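Local coordinates for QdtA (PDB 4ZU5), which is a two-subunit beta-barrel protein of the WxcM-like family in the cupin superfamily that binds thymidine in a pocket, at residues A6-K11 and I27-D32; K34-I39 and L109-E114; K55-L60 and I91-W96. All coordinates share one frame; numbering follows the deposited sequence.

Contact 1: residues A6-K11 and I27-D32; sequences ALIKFK and IDIPFD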
ATOM      1  N   ALA A   6       2.857  15.666  -9.227  1.00 31.85           N
ATOM      2  CA  ALA A   6       3.511  14.951 -10.317  1.00 31.83           C
ATOM      3  C   ALA A   6       2.935  13.563 -10.412  1.00 30.92           C
ATOM      4  O   ALA A   6       2.471  13.004  -9.429  1.00 30.81           O
ATOM      5  CB  ALA A   6       5.010  14.812 -10.142  1.00 33.25           C
ATOM      6  N   LEU A   7       3.080  13.036 -11.610  1.00 33.52           N
ATOM      7  CA  LEU A   7       2.925  11.619 -11.869  1.00 30.42           C
ATOM      8  C   LEU A   7       4.257  10.938 -11.827  1.00 29.55           C
ATOM      9  O   LEU A   7       5.187  11.232 -12.607  1.00 30.25           O
ATOM     10  CB  LEU A   7       2.236  11.411 -13.205  1.00 31.78           C
ATOM     11  CG  LEU A   7       0.782  11.835 -13.156  1.00 35.91           C
ATOM     12  CD1 LEU A   7       0.306  11.904 -14.604  1.00 39.51           C
ATOM     13  CD2 LEU A   7      -0.112  10.910 -12.361  1.00 37.60           C
ATOM     14  N   ILE A   8       4.315   9.900 -11.018  1.00 31.28           N
ATOM     15  CA  ILE A   8       5.515   9.138 -10.843  1.00 32.90           C
ATOM     16  C   ILE A   8       5.323   7.721 -11.368  1.00 31.00           C
ATOM     17  O   ILE A   8       4.290   7.104 -11.121  1.00 33.95           O
ATOM     18  CB  ILE A   8       5.851   9.044  -9.365  1.00 33.23           C
ATOM     19  CG1 ILE A   8       6.359  10.376  -8.835  1.00 37.75           C
ATOM     20  CG2 ILE A   8       6.990   8.051  -9.171  1.00 34.95           C
ATOM     21  CD1 ILE A   8       6.535  10.217  -7.319  1.00 39.25           C
ATOM     22  N   LYS A   9       6.294   7.230 -12.107  1.00 32.16           N
ATOM     23  CA  LYS A   9       6.159   5.927 -12.728  1.00 32.10           C
ATOM     24  C   LYS A   9       7.007   4.948 -11.967  1.00 31.97           C
ATOM     25  O   LYS A   9       8.166   5.180 -11.678  1.00 33.79           O
ATOM     26  CB  LYS A   9       6.549   5.975 -14.226  1.00 35.60           C
ATOM     27  CG  LYS A   9       6.467   4.639 -14.969  1.00 37.43           C
ATOM     28  CD  LYS A   9       5.012   4.386 -15.329  1.00 39.38           C
ATOM     29  CE  LYS A   9       4.840   3.187 -16.233  1.00 43.95           C
ATOM     30  NZ  LYS A   9       5.191   1.986 -15.465  1.00 47.58           N
ATOM     31  N   PHE A  10       6.399   3.833 -11.605  1.00 28.04           N
ATOM     32  CA  PHE A  10       7.062   2.757 -10.904  1.00 30.06           C
ATOM     33  C   PHE A  10       7.353   1.601 -11.868  1.00 30.99           C
ATOM     34  O   PHE A  10       6.791   1.549 -12.953  1.00 34.01           O
ATOM     35  CB  PHE A  10       6.153   2.299  -9.746  1.00 29.46           C
ATOM     36  CG  PHE A  10       5.829   3.393  -8.776  1.00 26.61           C
ATOM     37  CD1 PHE A  10       4.515   3.697  -8.459  1.00 28.98           C
ATOM     38  CD2 PHE A  10       6.826   4.129  -8.194  1.00 26.23           C
ATOM     39  CE1 PHE A  10       4.206   4.707  -7.555  1.00 29.76           C
ATOM     40  CE2 PHE A  10       6.543   5.164  -7.312  1.00 28.03           C
ATOM     41  CZ  PHE A  10       5.235   5.457  -6.991  1.00 29.23           C
ATOM     42  N   LYS A  11       8.246   0.708 -11.438  1.00 32.45           N
ATOM     43  CA  LYS A  11       8.528  -0.542 -12.096  1.00 34.86           C
ATOM     44  C   LYS A  11       7.273  -1.406 -12.004  1.00 35.07           C
ATOM     45  O   LYS A  11       6.620  -1.488 -10.955  1.00 33.86           O
ATOM     46  CB  LYS A  11       9.681  -1.212 -11.362  1.00 40.53           C
ATOM     47  CG  LYS A  11      10.365  -2.298 -12.168  1.00 54.06           C
ATOM     48  CD  LYS A  11      11.722  -2.700 -11.578  1.00 62.45           C
ATOM     49  CE  LYS A  11      12.417  -3.693 -12.518  1.00 74.72           C
ATOM     50  NZ  LYS A  11      13.689  -4.282 -11.994  1.00 78.04           N
ATOM     51  N   ILE A  27      13.848   6.098  -2.714  1.00 30.03           N
ATOM     52  CA  ILE A  27      14.348   5.608  -4.004  1.00 31.16           C
ATOM     53  C   ILE A  27      13.250   5.798  -5.039  1.00 30.29           C
ATOM     54  O   ILE A  27      13.355   6.690  -5.859  1.00 32.13           O
ATOM     55  CB  ILE A  27      14.829   4.121  -3.920  1.00 33.50           C
ATOM     56  CG1 ILE A  27      16.049   4.053  -2.948  1.00 38.76           C
ATOM     57  CG2 ILE A  27      15.149   3.585  -5.295  1.00 36.18           C
ATOM     58  CD1 ILE A  27      16.501   2.662  -2.508  1.00 40.24           C
ATOM     59  N   ASP A  28      12.134   5.076  -4.940  1.00 27.94           N
ATOM     60  CA  ASP A  28      11.105   5.207  -5.959  1.00 30.16           C
ATOM     61  C   ASP A  28      10.226   6.444  -5.749  1.00 31.65           C
ATOM     62  O   ASP A  28       9.517   6.886  -6.657  1.00 31.64           O
ATOM     63  CB  ASP A  28      10.272   3.928  -5.964  1.00 31.64           C
ATOM     64  CG  ASP A  28      11.105   2.717  -6.333  1.00 35.32           C
ATOM     65  OD1 ASP A  28      11.449   1.930  -5.418  1.00 29.50           O
ATOM     66  OD2 ASP A  28      11.518   2.637  -7.517  1.00 33.43           O
ATOM     67  N   ILE A  29      10.224   6.941  -4.511  1.00 28.74           N
ATOM     68  CA  ILE A  29       9.562   8.161  -4.109  1.00 27.87           C
ATOM     69  C   ILE A  29      10.570   8.933  -3.268  1.00 28.42           C
ATOM     70  O   ILE A  29      11.515   8.362  -2.694  1.00 25.23           O
ATOM     71  CB  ILE A  29       8.304   7.901  -3.292  1.00 26.15           C
ATOM     72  CG1 ILE A  29       8.563   7.003  -2.073  1.00 27.97           C
ATOM     73  CG2 ILE A  29       7.246   7.223  -4.177  1.00 28.65           C
ATOM     74  CD1 ILE A  29       7.419   6.885  -1.105  1.00 29.65           C
ATOM     75  N   PRO A  30      10.406  10.251  -3.244  1.00 30.15           N
ATOM     76  CA  PRO A  30      11.401  11.086  -2.632  1.00 30.58           C
ATOM     77  C   PRO A  30      11.418  11.142  -1.098  1.00 32.91           C
ATOM     78  O   PRO A  30      12.388  11.688  -0.575  1.00 40.86           O
ATOM     79  CB  PRO A  30      11.139  12.465  -3.271  1.00 31.55           C
ATOM     80  CG  PRO A  30       9.688  12.417  -3.668  1.00 29.23           C
ATOM     81  CD  PRO A  30       9.485  11.010  -4.116  1.00 29.73           C
ATOM     82  N   PHE A  31      10.528  10.441  -0.377  1.00 29.46           N
ATOM     83  CA  PHE A  31      10.473  10.535   1.089  1.00 29.61           C
ATOM     84  C   PHE A  31      10.440   9.152   1.729  1.00 31.58           C
ATOM     85  O   PHE A  31      10.212   8.188   1.032  1.00 28.41           O
ATOM     86  CB  PHE A  31       9.256  11.385   1.526  1.00 31.10           C
ATOM     87  CG  PHE A  31       7.925  10.928   0.978  1.00 27.25           C
ATOM     88  CD1 PHE A  31       7.188   9.951   1.606  1.00 27.30           C
ATOM     89  CD2 PHE A  31       7.358  11.555  -0.134  1.00 27.63           C
ATOM     90  CE1 PHE A  31       5.947   9.579   1.127  1.00 30.93           C
ATOM     91  CE2 PHE A  31       6.133  11.195  -0.606  1.00 29.42           C
ATOM     92  CZ  PHE A  31       5.431  10.185  -0.012  1.00 28.30           C
ATOM     93  N   ASP A  32      10.700   9.039   3.027  1.00 31.58           N
ATOM     94  CA  ASP A  32      10.506   7.768   3.736  1.00 34.44           C
ATOM     95  C   ASP A  32       9.044   7.627   4.051  1.00 30.97           C
ATOM     96  O   ASP A  32       8.367   8.596   4.428  1.00 30.85           O
ATOM     97  CB  ASP A  32      11.212   7.737   5.096  1.00 39.95           C
ATOM     98  CG  ASP A  32      12.710   7.595   4.976  1.00 47.26           C
ATOM     99  OD1 ASP A  32      13.159   6.539   4.477  1.00 49.64           O
ATOM    100  OD2 ASP A  32      13.401   8.548   5.403  1.00 51.96           O
TER
HETATM  101  O   HOH W   1       9.277   1.033  -8.812  1.00 32.34           O

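Contact 2: residues K34-I39 and L109-E114; sequences KRVYYI and LVLASE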
ATOM      1  N   LYS A  34       6.344   6.867   6.429  1.00 27.32           N
ATOM      2  CA  LYS A  34       6.057   6.780   7.867  1.00 28.82           C
ATOM      3  C   LYS A  34       4.680   6.156   8.066  1.00 26.83           C
ATOM      4  O   LYS A  34       4.376   5.625   9.134  1.00 28.10           O
ATOM      5  CB  LYS A  34       6.130   8.145   8.569  1.00 33.34           C
ATOM      6  CG  LYS A  34       7.467   8.856   8.405  1.00 39.85           C
ATOM      7  CD  LYS A  34       8.347   8.654   9.623  1.00 51.25           C
ATOM      8  CE  LYS A  34       9.409   9.754   9.740  1.00 54.33           C
ATOM      9  NZ  LYS A  34      10.432   9.590   8.659  1.00 58.14           N
ATOM     10  N   ARG A  35       3.833   6.243   7.038  1.00 28.54           N
ATOM     11  CA  ARG A  35       2.446   5.853   7.159  1.00 30.23           C
ATOM     12  C   ARG A  35       1.848   5.454   5.821  1.00 27.26           C
ATOM     13  O   ARG A  35       2.192   6.051   4.830  1.00 29.16           O
ATOM     14  CB  ARG A  35       1.636   7.035   7.652  1.00 33.42           C
ATOM     15  CG  ARG A  35       0.138   6.764   7.554  1.00 40.13           C
ATOM     16  CD  ARG A  35      -0.661   7.801   8.322  1.00 47.43           C
ATOM     17  NE  ARG A  35      -0.116   9.136   8.101  1.00 46.96           N
ATOM     18  CZ  ARG A  35      -0.874  10.155   7.718  1.00 45.41           C
ATOM     19  NH1 ARG A  35      -0.332  11.374   7.564  1.00 40.55           N
ATOM     20  NH2 ARG A  35      -2.188   9.946   7.586  1.00 49.17           N
ATOM     21  N   VAL A  36       0.978   4.451   5.812  1.00 30.41           N
ATOM     22  CA  VAL A  36       0.191   4.157   4.633  1.00 27.54           C
ATOM     23  C   VAL A  36      -1.251   4.072   5.080  1.00 34.16           C
ATOM     24  O   VAL A  36      -1.562   3.869   6.261  1.00 31.57           O
ATOM     25  CB  VAL A  36       0.573   2.888   3.871  1.00 29.58           C
ATOM     26  CG1 VAL A  36       2.038   2.774   3.480  1.00 29.72           C
ATOM     27  CG2 VAL A  36       0.140   1.678   4.638  1.00 29.91           C
ATOM     28  N   TYR A  37      -2.139   4.395   4.155  1.00 32.82           N
ATOM     29  CA  TYR A  37      -3.518   4.066   4.337  1.00 29.60           C
ATOM     30  C   TYR A  37      -4.188   3.759   3.047  1.00 31.37           C
ATOM     31  O   TYR A  37      -3.697   4.097   1.978  1.00 29.64           O
ATOM     32  CB  TYR A  37      -4.251   5.159   5.118  1.00 32.06           C
ATOM     33  CG  TYR A  37      -4.325   6.522   4.476  1.00 30.51           C
ATOM     34  CD1 TYR A  37      -5.357   6.840   3.652  1.00 32.37           C
ATOM     35  CD2 TYR A  37      -3.362   7.494   4.708  1.00 33.42           C
ATOM     36  CE1 TYR A  37      -5.465   8.083   3.066  1.00 33.35           C
ATOM     37  CE2 TYR A  37      -3.461   8.756   4.132  1.00 32.87           C
ATOM     38  CZ  TYR A  37      -4.548   9.044   3.337  1.00 34.86           C
ATOM     39  OH  TYR A  37      -4.672  10.254   2.726  1.00 37.53           O
ATOM     40  N   TYR A  38      -5.305   3.052   3.122  1.00 25.31           N
ATOM     41  CA  TYR A  38      -5.969   2.703   1.880  1.00 29.53           C
ATOM     42  C   TYR A  38      -7.491   2.805   2.015  1.00 33.40           C
ATOM     43  O   TYR A  38      -8.041   2.568   3.134  1.00 31.91           O
ATOM     44  CB  TYR A  38      -5.577   1.284   1.423  1.00 31.27           C
ATOM     45  CG  TYR A  38      -5.330   0.306   2.537  1.00 30.92           C
ATOM     46  CD1 TYR A  38      -6.355  -0.499   3.010  1.00 33.85           C
ATOM     47  CD2 TYR A  38      -4.036   0.078   3.038  1.00 32.76           C
ATOM     48  CE1 TYR A  38      -6.153  -1.404   4.038  1.00 33.42           C
ATOM     49  CE2 TYR A  38      -3.826  -0.859   4.046  1.00 31.45           C
ATOM     50  CZ  TYR A  38      -4.902  -1.590   4.546  1.00 33.69           C
ATOM     51  OH  TYR A  38      -4.761  -2.569   5.513  1.00 29.81           O
ATOM     52  N   ILE A  39      -8.142   3.102   0.881  1.00 34.55           N
ATOM     53  CA  ILE A  39      -9.571   3.359   0.816  1.00 33.34           C
ATOM     54  C   ILE A  39     -10.212   2.334  -0.102  1.00 34.74           C
ATOM     55  O   ILE A  39      -9.763   2.098  -1.227  1.00 29.82           O
ATOM     56  CB  ILE A  39      -9.838   4.798   0.348  1.00 35.92           C
ATOM     57  CG1 ILE A  39      -9.315   5.758   1.418  1.00 38.49           C
ATOM     58  CG2 ILE A  39     -11.325   5.040   0.135  1.00 36.21           C
ATOM     59  CD1 ILE A  39      -8.960   7.126   0.908  1.00 39.22           C
ATOM     60  N   LEU A 109      -4.443   3.530  -2.547  1.00 30.23           N
ATOM     61  CA  LEU A 109      -3.396   3.441  -1.549  1.00 27.14           C
ATOM     62  C   LEU A 109      -2.726   4.805  -1.446  1.00 27.08           C
ATOM     63  O   LEU A 109      -2.472   5.445  -2.464  1.00 27.62           O
ATOM     64  CB  LEU A 109      -2.355   2.431  -2.001  1.00 28.75           C
ATOM     65  CG  LEU A 109      -1.103   2.351  -1.149  1.00 27.29           C
ATOM     66  CD1 LEU A 109      -1.517   1.758   0.199  1.00 29.94           C
ATOM     67  CD2 LEU A 109      -0.091   1.442  -1.823  1.00 28.14           C
ATOM     68  N   VAL A 110      -2.436   5.230  -0.229  1.00 26.78           N
ATOM     69  CA  VAL A 110      -1.723   6.470  -0.035  1.00 26.87           C
ATOM     70  C   VAL A 110      -0.487   6.167   0.801  1.00 27.20           C
ATOM     71  O   VAL A 110      -0.585   5.529   1.820  1.00 26.07           O
ATOM     72  CB  VAL A 110      -2.614   7.495   0.684  1.00 27.00           C
ATOM     73  CG1 VAL A 110      -1.883   8.823   0.942  1.00 29.62           C
ATOM     74  CG2 VAL A 110      -3.921   7.679  -0.123  1.00 30.81           C
ATOM     75  N   LEU A 111       0.668   6.625   0.336  1.00 28.11           N
ATOM     76  CA  LEU A 111       1.897   6.621   1.093  1.00 29.05           C
ATOM     77  C   LEU A 111       2.174   8.045   1.585  1.00 31.02           C
ATOM     78  O   LEU A 111       2.000   8.987   0.842  1.00 28.18           O
ATOM     79  CB  LEU A 111       3.067   6.194   0.214  1.00 28.40           C
ATOM     80  CG  LEU A 111       2.804   5.001  -0.699  1.00 32.71           C
ATOM     81  CD1 LEU A 111       3.981   4.728  -1.638  1.00 32.26           C
ATOM     82  CD2 LEU A 111       2.391   3.771   0.062  1.00 33.44           C
ATOM     83  N   ALA A 112       2.579   8.219   2.835  1.00 28.53           N
ATOM     84  CA  ALA A 112       2.630   9.508   3.493  1.00 27.41           C
ATOM     85  C   ALA A 112       3.960   9.653   4.180  1.00 31.46           C
ATOM     86  O   ALA A 112       4.460   8.688   4.767  1.00 30.26           O
ATOM     87  CB  ALA A 112       1.510   9.633   4.516  1.00 27.77           C
ATOM     88  N   SER A 113       4.498  10.864   4.111  1.00 32.19           N
ATOM     89  CA  SER A 113       5.825  11.211   4.649  1.00 31.64           C
ATOM     90  C   SER A 113       5.870  11.466   6.179  1.00 32.85           C
ATOM     91  O   SER A 113       6.960  11.579   6.730  1.00 32.79           O
ATOM     92  CB  SER A 113       6.391  12.450   3.930  1.00 33.00           C
ATOM     93  OG  SER A 113       5.742  13.650   4.304  1.00 30.95           O
ATOM     94  N   GLU A 114       4.724  11.552   6.826  1.00 32.47           N
ATOM     95  CA  GLU A 114       4.678  11.730   8.260  1.00 34.66           C
ATOM     96  C   GLU A 114       3.578  10.965   8.902  1.00 31.93           C
ATOM     97  O   GLU A 114       2.567  10.641   8.309  1.00 32.56           O
ATOM     98  CB  GLU A 114       4.466  13.203   8.614  1.00 34.78           C
ATOM     99  CG  GLU A 114       5.529  14.123   8.078  1.00 36.64           C
ATOM    100  CD  GLU A 114       6.885  13.939   8.726  1.00 39.94           C
ATOM    101  OE1 GLU A 114       7.014  13.210   9.753  1.00 46.71           O
ATOM    102  OE2 GLU A 114       7.812  14.551   8.159  1.00 42.43           O
TER

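Contact 3: residues K55-L60 and I91-W96; sequences KLHQVL and IGPLVW. Unlike the reference sequence in segment 91-96: Leu94 (reference Phe), Val95 (reference Leu).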
ATOM      1  N   LYS A  55       2.582  20.465   5.495  1.00 38.92           N
ATOM      2  CA  LYS A  55       3.940  19.893   5.592  1.00 38.02           C
ATOM      3  C   LYS A  55       4.062  18.455   5.027  1.00 33.27           C
ATOM      4  O   LYS A  55       5.145  17.940   4.835  1.00 39.65           O
ATOM      5  CB  LYS A  55       4.365  19.890   7.068  1.00 43.17           C
ATOM      6  CG  LYS A  55       4.779  21.288   7.538  1.00 51.62           C
ATOM      7  CD  LYS A  55       4.593  21.567   9.021  1.00 57.26           C
ATOM      8  CE  LYS A  55       4.648  20.300   9.863  1.00 64.53           C
ATOM      9  NZ  LYS A  55       4.852  20.617  11.310  1.00 68.93           N
ATOM     10  N   LEU A  56       2.950  17.799   4.842  1.00 31.53           N
ATOM     11  CA  LEU A  56       2.883  16.415   4.439  1.00 32.54           C
ATOM     12  C   LEU A  56       3.118  16.245   2.927  1.00 36.23           C
ATOM     13  O   LEU A  56       2.620  17.022   2.124  1.00 33.34           O
ATOM     14  CB  LEU A  56       1.505  15.891   4.811  1.00 32.93           C
ATOM     15  CG  LEU A  56       1.264  14.405   4.579  1.00 33.39           C
ATOM     16  CD1 LEU A  56       2.202  13.594   5.469  1.00 31.21           C
ATOM     17  CD2 LEU A  56      -0.168  13.980   4.831  1.00 35.99           C
ATOM     18  N   HIS A  57       3.789  15.150   2.552  1.00 30.77           N
ATOM     19  CA  HIS A  57       3.991  14.795   1.153  1.00 31.73           C
ATOM     20  C   HIS A  57       3.369  13.411   1.077  1.00 32.83           C
ATOM     21  O   HIS A  57       3.454  12.646   2.035  1.00 30.69           O
ATOM     22  CB  HIS A  57       5.485  14.803   0.781  1.00 31.91           C
ATOM     23  CG  HIS A  57       6.130  16.152   0.865  1.00 27.92           C
ATOM     24  ND1 HIS A  57       6.412  16.935  -0.236  1.00 32.01           N
ATOM     25  CD2 HIS A  57       6.613  16.829   1.933  1.00 29.34           C
ATOM     26  CE1 HIS A  57       6.937  18.086   0.165  1.00 30.98           C
ATOM     27  NE2 HIS A  57       7.052  18.047   1.480  1.00 30.74           N
ATOM     28  N   GLN A  58       2.664  13.146  -0.019  1.00 27.42           N
ATOM     29  CA  GLN A  58       1.919  11.924  -0.211  1.00 29.86           C
ATOM     30  C   GLN A  58       2.077  11.479  -1.641  1.00 28.13           C
ATOM     31  O   GLN A  58       2.299  12.311  -2.536  1.00 27.41           O
ATOM     32  CB  GLN A  58       0.437  12.266  -0.041  1.00 34.97           C
ATOM     33  CG  GLN A  58       0.046  12.581   1.381  1.00 38.60           C
ATOM     34  CD  GLN A  58      -1.475  12.542   1.536  1.00 41.14           C
ATOM     35  OE1 GLN A  58      -2.223  12.917   0.641  1.00 38.00           O
ATOM     36  NE2 GLN A  58      -1.926  12.029   2.657  1.00 43.75           N
ATOM     37  N   VAL A  59       1.874  10.187  -1.857  1.00 27.27           N
ATOM     38  CA  VAL A  59       1.712   9.609  -3.172  1.00 26.43           C
ATOM     39  C   VAL A  59       0.462   8.767  -3.145  1.00 28.58           C
ATOM     40  O   VAL A  59       0.327   7.887  -2.331  1.00 27.74           O
ATOM     41  CB  VAL A  59       2.937   8.777  -3.539  1.00 25.67           C
ATOM     42  CG1 VAL A  59       2.747   7.967  -4.804  1.00 25.61           C
ATOM     43  CG2 VAL A  59       4.144   9.707  -3.728  1.00 23.58           C
ATOM     44  N   LEU A  60      -0.409   9.002  -4.105  1.00 28.20           N
ATOM     45  CA  LEU A  60      -1.642   8.240  -4.233  1.00 28.28           C
ATOM     46  C   LEU A  60      -1.512   7.236  -5.369  1.00 28.14           C
ATOM     47  O   LEU A  60      -1.000   7.556  -6.455  1.00 29.19           O
ATOM     48  CB  LEU A  60      -2.824   9.180  -4.533  1.00 28.21           C
ATOM     49  CG  LEU A  60      -3.485   9.956  -3.392  1.00 31.32           C
ATOM     50  CD1 LEU A  60      -2.481  10.751  -2.557  1.00 30.51           C
ATOM     51  CD2 LEU A  60      -4.563  10.911  -3.884  1.00 32.32           C
ATOM     52  N   ILE A  91       1.599  14.394  -4.369  1.00 28.24           N
ATOM     53  CA  ILE A  91       0.951  15.638  -3.998  1.00 29.99           C
ATOM     54  C   ILE A  91       1.689  16.251  -2.845  1.00 28.42           C
ATOM     55  O   ILE A  91       1.684  15.732  -1.758  1.00 30.98           O
ATOM     56  CB  ILE A  91      -0.529  15.454  -3.574  1.00 30.50           C
ATOM     57  CG1 ILE A  91      -1.314  14.779  -4.686  1.00 31.67           C
ATOM     58  CG2 ILE A  91      -1.159  16.803  -3.226  1.00 33.88           C
ATOM     59  CD1 ILE A  91      -2.711  14.336  -4.281  1.00 31.81           C
ATOM     60  N   GLY A  92       2.255  17.417  -3.090  1.00 30.49           N
ATOM     61  CA  GLY A  92       2.923  18.185  -2.088  1.00 32.07           C
ATOM     62  C   GLY A  92       2.050  19.131  -1.285  1.00 33.49           C
ATOM     63  O   GLY A  92       0.849  18.989  -1.277  1.00 30.66           O
ATOM     64  N   PRO A  93       2.677  20.006  -0.496  1.00 38.98           N
ATOM     65  CA  PRO A  93       1.967  20.905   0.409  1.00 38.98           C
ATOM     66  C   PRO A  93       1.077  21.893  -0.331  1.00 32.63           C
ATOM     67  O   PRO A  93       1.382  22.318  -1.468  1.00 31.47           O
ATOM     68  CB  PRO A  93       3.102  21.645   1.100  1.00 42.03           C
ATOM     69  CG  PRO A  93       4.122  20.569   1.240  1.00 42.98           C
ATOM     70  CD  PRO A  93       4.108  19.948  -0.144  1.00 43.62           C
ATOM     71  N   LEU A  94      -0.064  22.110   0.301  1.00 33.30           N
ATOM     72  CA  LEU A  94      -0.983  23.166  -0.049  1.00 34.07           C
ATOM     73  C   LEU A  94      -1.655  22.960  -1.368  1.00 35.59           C
ATOM     74  O   LEU A  94      -2.019  23.914  -2.071  1.00 30.74           O
ATOM     75  CB  LEU A  94      -0.265  24.499  -0.058  1.00 33.54           C
ATOM     76  CG  LEU A  94       0.075  24.971   1.358  1.00 36.04           C
ATOM     77  CD1 LEU A  94       0.797  26.289   1.228  1.00 39.95           C
ATOM     78  CD2 LEU A  94      -1.096  25.092   2.318  1.00 41.45           C
ATOM     79  N   VAL A  95      -1.932  21.704  -1.654  1.00 32.87           N
ATOM     80  CA  VAL A  95      -2.788  21.382  -2.750  1.00 31.44           C
ATOM     81  C   VAL A  95      -4.060  20.806  -2.144  1.00 33.54           C
ATOM     82  O   VAL A  95      -3.985  19.951  -1.287  1.00 31.50           O
ATOM     83  CB  VAL A  95      -2.133  20.320  -3.623  1.00 31.01           C
ATOM     84  CG1 VAL A  95      -3.100  19.833  -4.692  1.00 31.45           C
ATOM     85  CG2 VAL A  95      -0.867  20.881  -4.295  1.00 31.68           C
ATOM     86  N   TRP A  96      -5.227  21.299  -2.567  1.00 31.55           N
ATOM     87  CA  TRP A  96      -6.508  20.804  -2.061  1.00 32.10           C
ATOM     88  C   TRP A  96      -6.910  19.638  -2.914  1.00 33.82           C
ATOM     89  O   TRP A  96      -6.839  19.679  -4.158  1.00 35.30           O
ATOM     90  CB  TRP A  96      -7.585  21.933  -2.141  1.00 36.01           C
ATOM     91  CG  TRP A  96      -8.979  21.594  -1.652  1.00 32.68           C
ATOM     92  CD1 TRP A  96      -9.994  21.109  -2.400  1.00 35.00           C
ATOM     93  CD2 TRP A  96      -9.512  21.771  -0.343  1.00 32.66           C
ATOM     94  NE1 TRP A  96     -11.129  20.933  -1.633  1.00 34.86           N
ATOM     95  CE2 TRP A  96     -10.863  21.348  -0.371  1.00 32.58           C
ATOM     96  CE3 TRP A  96      -8.982  22.175   0.863  1.00 34.98           C
ATOM     97  CZ2 TRP A  96     -11.676  21.338   0.758  1.00 34.83           C
ATOM     98  CZ3 TRP A  96      -9.806  22.226   1.968  1.00 35.31           C
ATOM     99  CH2 TRP A  96     -11.139  21.766   1.910  1.00 35.58           C
TER
HETATM  100  O   HOH W   2       0.301  16.346   0.712  1.00 36.03           O

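Contact 1: residues A6-K11 and I27-D32
Ile8 and Phe10 meet Asp28, Ile29 and Pro30 in a side-chain contact at the margin of the cupin barrel, where a connecting loop packs against the end of an outer strand and the residues just after it. Strand 5-9 is the last of its five-stranded antiparallel sheet within the chain, and the loop runs from strand 18-24 toward strand 35-40. The segments illustrate how a loop can be held without backbone pairing: the CA atoms of Ile8 and Ile29 stay 7.9 Å apart, no direct hydrogen bond links the two sides, and only 172 Å² is buried.

Phe10 gives the most surface, and it does so with the edge of its ring. Its CE2 lies 3.5 Å from Asp28 O, which sits in the ring plane and therefore faces the rim rather than the pi cloud. At the same edge, Ile29 CG2 approaches Phe10 CE2 to 3.8 Å. Ile29 holds CG1 between its backbone N and carbonyl carbon (chi1 54°), which places the CG2 branch toward Phe10 and leaves CD1 over a face of the Phe31 ring. Ile8 CG2 comes to 3.8 Å from Asp28 O, and Ile8 CD1 reaches Ile29 CG2 and Pro30 CD, both at 4.4 Å.

Tyr38 of the second subunit also packs on Phe10, so the contact borders the dimer interface. The Asp28 carboxylate, its plane 81° from that of the Phe10 ring, has its stronger partner outside the two segments, OD1 accepting from Glu24 N at the end of strand 18-24. Asp28 OD2 takes a weak bond of 3.0 Å from a water that in turn accepts from Lys11 N at 2.8 Å.

Contact 2: residues K34-I39 and L109-E114
Arg35 to Tyr38 pair with Ala112 to Leu109 as neighbouring antiparallel strands; the axes of the short strand segments approach to 4.7 Å, and Arg35-Ala112 and Tyr37-Val110 are the hydrogen-bonded pairs. Tyr37 and Val110 exchange two backbone bonds, the shorter being Val110 N to Tyr37 O at 2.8 Å. At the other end Lys34 and Arg35 both face Ala112, a classic beta bulge: Lys34 N donates to Ala112 O at 3.1 Å, Arg35 N only weakly.

On one side of the sheet Val110 CB sits over the face of the Tyr37 ring, 3.7 Å from its centroid, a CH-pi contact. Tyr37 CG lies between its backbone N and carbonyl carbon (chi1 63°), which stands the ring alongside Val110. On the other side Val36 CG1 touches Leu111 CD2 at 3.6 Å. From the bulge itself, the Arg35 side chain bends at chi3 and grips Glu114 O side-on, NE and NH1 each 3.1 Å from that oxygen, which lies in the guanidinium plane; Ala112 CB covers one guanidinium face.

Strand 35-40 also pairs with a strand of the second subunit, continuing the sheet. The two hydrogen bonds to one backbone carbonyl should restrain the rotation of the Arg35 guanidinium, which lies in the thymidine pocket.

Contact 3: residues K55-L60 and I91-W96
Ile91, Pro93 and Gln58 account for most of the surface buried where strand 58-64 runs beside the end of strand 87-91, in the interior of the cupin fold. Gln58 and Ile91 form an antiparallel hydrogen-bonded pair. Ile91 N donates to Gln58 O at 2.9 Å in a nearly straight bond (171° at the hydrogen), whereas the return bond from Gln58 N to Ile91 O is longer, at 3.3 Å.

Ile91, the residue with the most surface buried here, keeps CG1 anti to its carbonyl carbon (chi1 -57°) and sends CD1 on to the fork of Leu60, 3.9 Å from Leu60 CD2 and 4.0 Å from Leu60 CD1. Gln58 reaches from the same face of the sheet as Ile91, and its amide is held at both atoms from outside the segments: OE1 by Arg97 NH1, and NE2 by the hydroxyl of Tyr37.

After Ile91 the chain leaves the sheet, and past Gly92 Pro93 takes over the contact. Its CD lies over one face of the His57 imidazole, 3.4 Å from His57 CE1, while its CG makes an off-centre CH-pi contact 4.2 Å from the ring centroid. His57 ND1 is also hydrogen-bonded to Tyr90 OH, which would limit rotation of the ring. A water lies 2.8 Å from Leu56 O and 2.9 Å from Ile91 O, placed to donate to either.

The worked lesson is a change of chemistry along one edge: backbone hydrogen bonds give way to a proline over an imidazole and a water between two carbonyls, so the contact continues after strand pairing ends.

In the fold
All three contacts reach one five-stranded antiparallel sheet, but at different depths. Contact 1 sits at one outer strand and is only partly buried; contact 2 holds the opposite outer strand yet is buried, since the second subunit prolongs the sheet there; contact 3 lies nearest the chain centre and is touched by no other subunit. Their chemistry follows: apolar contacts at the margin, full strand pairing with an anchored arginine at the interface, and a single beta bridge passing into a loop inside. Contacts 2 and 3 share neighbouring strands 107-112 and 58-64, joined by a probable backbone hydrogen bond from Val59 N to Leu111 O. Phe31, from the loop segment of contact 1, packs on Ser113 and Val59, tying the loop to both.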